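Local structure of queuine lyase ([Clostridium] spiroforme DSM 1552, 6P78) at residues I222-D226 against E227-D231. The protein is a radical SAM enzyme with a [4Fe-4S] cluster that acts as a queuine lyase, a C-N lyase of queuine salvage. Residues are numbered along the deposited sequence; the frame is centred on the assembly and turned at random.
Sequences IKWFD and EEYHD
An aromatic cluster of W224, F225 and Y229 marks the C-terminal end of helix 219-228, where the chain leaves helical geometry at Y229. Y229 N still donates to F225 O at 2.9 Å, closing the last helical turn, and one step earlier E228 N donates to W224 O (2.8 Å). These bonds place Y229 beside the side chain of the residue four positions before it. Its CB lies over one face of the F225 ring, 3.8 Å from the centroid in a CH-pi contact, and the two rings then run nearly parallel, planes 16° apart, but slid so far that they barely overlap; CD1 of F225 and CD1 of Y229 meet at 3.5 Å. The same tyrosine makes an offset edge-to-face pair with the six-membered ring of W224, the planes at 74°, with Y229 CE1 3.8 Å from W224 CH2. E228 suits both sides of the amphipathic indole: its methylene CB rests over the five-membered ring, while a bend at chi2 swings the carboxylate back so that OE2 takes a bond from a water, which W224 NE1 reaches weakly in the ring plane. In E227, chi1 of 61° sets CG between the backbone N and the carbonyl carbon, bringing it to 3.1 Å from W224 O. D226 is salt-bridged to K233, which also bonds H230, tying this helix to helix 230-233. Wholly apolar F225 suits its buried place, touching I189 of helix 186-199 and I205 and I207 of strand 203-207; partly exposed W224 also touches I189, Y229 touches R190 and I193 of the same helix, and K186 makes a cation-pi contact with W224.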
ATOM      1  N   ILE A 222     -15.415  -5.660 -13.230  1.00 26.02           N
ATOM      2  CA  ILE A 222     -15.574  -5.614 -11.783  1.00 28.89           C
ATOM      3  C   ILE A 222     -16.731  -6.507 -11.366  1.00 30.37           C
ATOM      4  O   ILE A 222     -16.632  -7.258 -10.385  1.00 28.40           O
ATOM      5  CB  ILE A 222     -15.766  -4.165 -11.322  1.00 25.70           C
ATOM      6  CG1 ILE A 222     -14.492  -3.353 -11.550  1.00 25.55           C
ATOM      7  CG2 ILE A 222     -16.213  -4.108  -9.820  1.00 26.94           C
ATOM      8  CD1 ILE A 222     -14.650  -1.866 -11.245  1.00 26.70           C
ATOM      9  N   LYS A 223     -17.836  -6.461 -12.120  1.00 25.51           N
ATOM     10  CA  LYS A 223     -18.961  -7.343 -11.845  1.00 32.88           C
ATOM     11  C   LYS A 223     -18.528  -8.801 -11.909  1.00 34.28           C
ATOM     12  O   LYS A 223     -18.923  -9.627 -11.075  1.00 31.99           O
ATOM     13  CB  LYS A 223     -20.083  -7.060 -12.847  1.00 36.44           C
ATOM     14  CG  LYS A 223     -21.375  -7.821 -12.622  1.00 47.19           C
ATOM     15  CD  LYS A 223     -22.438  -7.318 -13.613  1.00 50.07           C
ATOM     16  CE  LYS A 223     -23.712  -8.122 -13.545  1.00 59.73           C
ATOM     17  NZ  LYS A 223     -24.469  -7.759 -12.319  1.00 65.40           N
ATOM     18  N   TRP A 224     -17.733  -9.140 -12.917  1.00 29.76           N
ATOM     19  CA  TRP A 224     -17.301 -10.523 -13.069  1.00 34.31           C
ATOM     20  C   TRP A 224     -16.394 -10.928 -11.915  1.00 29.25           C
ATOM     21  O   TRP A 224     -16.563 -11.998 -11.318  1.00 33.50           O
ATOM     22  CB  TRP A 224     -16.588 -10.702 -14.412  1.00 29.03           C
ATOM     23  CG  TRP A 224     -15.685 -11.894 -14.469  1.00 28.30           C
ATOM     24  CD1 TRP A 224     -16.051 -13.182 -14.733  1.00 36.03           C
ATOM     25  CD2 TRP A 224     -14.259 -11.910 -14.289  1.00 26.97           C
ATOM     26  NE1 TRP A 224     -14.954 -14.000 -14.717  1.00 37.25           N
ATOM     27  CE2 TRP A 224     -13.839 -13.248 -14.452  1.00 33.02           C
ATOM     28  CE3 TRP A 224     -13.300 -10.929 -14.023  1.00 26.16           C
ATOM     29  CZ2 TRP A 224     -12.501 -13.629 -14.342  1.00 32.03           C
ATOM     30  CZ3 TRP A 224     -11.967 -11.310 -13.906  1.00 27.25           C
ATOM     31  CH2 TRP A 224     -11.583 -12.650 -14.063  1.00 28.50           C
ATOM     32  N   PHE A 225     -15.450 -10.060 -11.568  1.00 25.59           N
ATOM     33  CA  PHE A 225     -14.501 -10.369 -10.508  1.00 25.27           C
ATOM     34  C   PHE A 225     -15.216 -10.530  -9.176  1.00 29.93           C
ATOM     35  O   PHE A 225     -14.916 -11.452  -8.408  1.00 26.90           O
ATOM     36  CB  PHE A 225     -13.437  -9.274 -10.440  1.00 24.45           C
ATOM     37  CG  PHE A 225     -12.314  -9.585  -9.499  1.00 22.95           C
ATOM     38  CD1 PHE A 225     -11.282 -10.423  -9.881  1.00 23.46           C
ATOM     39  CD2 PHE A 225     -12.292  -9.034  -8.226  1.00 24.26           C
ATOM     40  CE1 PHE A 225     -10.237 -10.708  -9.014  1.00 23.45           C
ATOM     41  CE2 PHE A 225     -11.253  -9.323  -7.353  1.00 26.68           C
ATOM     42  CZ  PHE A 225     -10.228 -10.167  -7.754  1.00 25.20           C
ATOM     43  N   ASP A 226     -16.212  -9.683  -8.916  1.00 29.31           N
ATOM     44  CA  ASP A 226     -16.912  -9.750  -7.639  1.00 29.50           C
ATOM     45  C   ASP A 226     -17.571 -11.107  -7.432  1.00 33.71           C
ATOM     46  O   ASP A 226     -17.611 -11.615  -6.308  1.00 39.12           O
ATOM     47  CB  ASP A 226     -17.939  -8.629  -7.548  1.00 34.56           C
ATOM     48  CG  ASP A 226     -18.682  -8.648  -6.246  1.00 44.85           C
ATOM     49  OD1 ASP A 226     -18.026  -8.444  -5.201  1.00 43.27           O
ATOM     50  OD2 ASP A 226     -19.909  -8.880  -6.269  1.00 45.61           O
ATOM     51  N   GLU A 227     -18.077 -11.723  -8.502  1.00 35.63           N
ATOM     52  CA  GLU A 227     -18.698 -13.034  -8.348  1.00 40.14           C
ATOM     53  C   GLU A 227     -17.684 -14.166  -8.461  1.00 40.70           C
ATOM     54  O   GLU A 227     -17.737 -15.122  -7.681  1.00 40.88           O
ATOM     55  CB  GLU A 227     -19.821 -13.221  -9.372  1.00 51.38           C
ATOM     56  CG  GLU A 227     -19.369 -13.160 -10.826  1.00 63.10           C
ATOM     57  CD  GLU A 227     -20.514 -12.952 -11.817  1.00 70.71           C
ATOM     58  OE1 GLU A 227     -20.243 -12.498 -12.957  1.00 68.70           O
ATOM     59  OE2 GLU A 227     -21.676 -13.246 -11.455  1.00 71.87           O
ATOM     60  N   GLU A 228     -16.738 -14.061  -9.395  1.00 34.02           N
ATOM     61  CA  GLU A 228     -15.842 -15.180  -9.673  1.00 39.60           C
ATOM     62  C   GLU A 228     -14.797 -15.357  -8.581  1.00 35.59           C
ATOM     63  O   GLU A 228     -14.408 -16.492  -8.279  1.00 36.31           O
ATOM     64  CB  GLU A 228     -15.162 -14.979 -11.027  1.00 40.42           C
ATOM     65  CG  GLU A 228     -14.044 -15.974 -11.328  1.00 42.84           C
ATOM     66  CD  GLU A 228     -14.542 -17.275 -11.933  1.00 50.22           C
ATOM     67  OE1 GLU A 228     -15.741 -17.601 -11.761  1.00 54.01           O
ATOM     68  OE2 GLU A 228     -13.730 -17.973 -12.589  1.00 46.45           O
ATOM     69  N   TYR A 229     -14.337 -14.262  -7.979  1.00 29.33           N
ATOM     70  CA  TYR A 229     -13.312 -14.298  -6.943  1.00 30.32           C
ATOM     71  C   TYR A 229     -13.887 -13.955  -5.571  1.00 32.05           C
ATOM     72  O   TYR A 229     -13.196 -13.404  -4.716  1.00 30.33           O
ATOM     73  CB  TYR A 229     -12.148 -13.381  -7.324  1.00 28.09           C
ATOM     74  CG  TYR A 229     -11.344 -14.006  -8.439  1.00 25.33           C
ATOM     75  CD1 TYR A 229     -11.743 -13.867  -9.761  1.00 28.81           C
ATOM     76  CD2 TYR A 229     -10.245 -14.823  -8.167  1.00 27.60           C
ATOM     77  CE1 TYR A 229     -11.043 -14.476 -10.785  1.00 31.52           C
ATOM     78  CE2 TYR A 229      -9.539 -15.450  -9.201  1.00 25.49           C
ATOM     79  CZ  TYR A 229      -9.937 -15.259 -10.502  1.00 27.78           C
ATOM     80  OH  TYR A 229      -9.262 -15.882 -11.546  1.00 29.30           O
ATOM     81  N   HIS A 230     -15.146 -14.329  -5.337  1.00 32.55           N
ATOM     82  CA  HIS A 230     -15.769 -14.075  -4.045  1.00 36.28           C
ATOM     83  C   HIS A 230     -15.008 -14.745  -2.905  1.00 38.31           C
ATOM     84  O   HIS A 230     -14.923 -14.193  -1.800  1.00 37.26           O
ATOM     85  CB  HIS A 230     -17.221 -14.543  -4.073  1.00 37.89           C
ATOM     86  CG  HIS A 230     -17.982 -14.217  -2.825  1.00 47.88           C
ATOM     87  ND1 HIS A 230     -18.318 -12.926  -2.476  1.00 52.26           N
ATOM     88  CD2 HIS A 230     -18.454 -15.009  -1.833  1.00 53.54           C
ATOM     89  CE1 HIS A 230     -18.979 -12.937  -1.331  1.00 50.09           C
ATOM     90  NE2 HIS A 230     -19.071 -14.188  -0.916  1.00 52.01           N
ATOM     91  N   ASP A 231     -14.439 -15.931  -3.148  1.00 33.90           N
ATOM     92  CA  ASP A 231     -13.690 -16.606  -2.092  1.00 34.23           C
ATOM     93  C   ASP A 231     -12.443 -15.833  -1.697  1.00 34.23           C
ATOM     94  O   ASP A 231     -11.906 -16.054  -0.606  1.00 37.27           O
ATOM     95  CB  ASP A 231     -13.315 -18.047  -2.501  1.00 38.45           C
ATOM     96  CG  ASP A 231     -12.547 -18.134  -3.827  1.00 42.03           C
ATOM     97  OD1 ASP A 231     -12.293 -17.100  -4.479  1.00 38.21           O
ATOM     98  OD2 ASP A 231     -12.201 -19.278  -4.221  1.00 49.37           O
TER
HETATM   99  O   HOH W   1     -13.827 -17.166 -14.996  1.00 53.93           O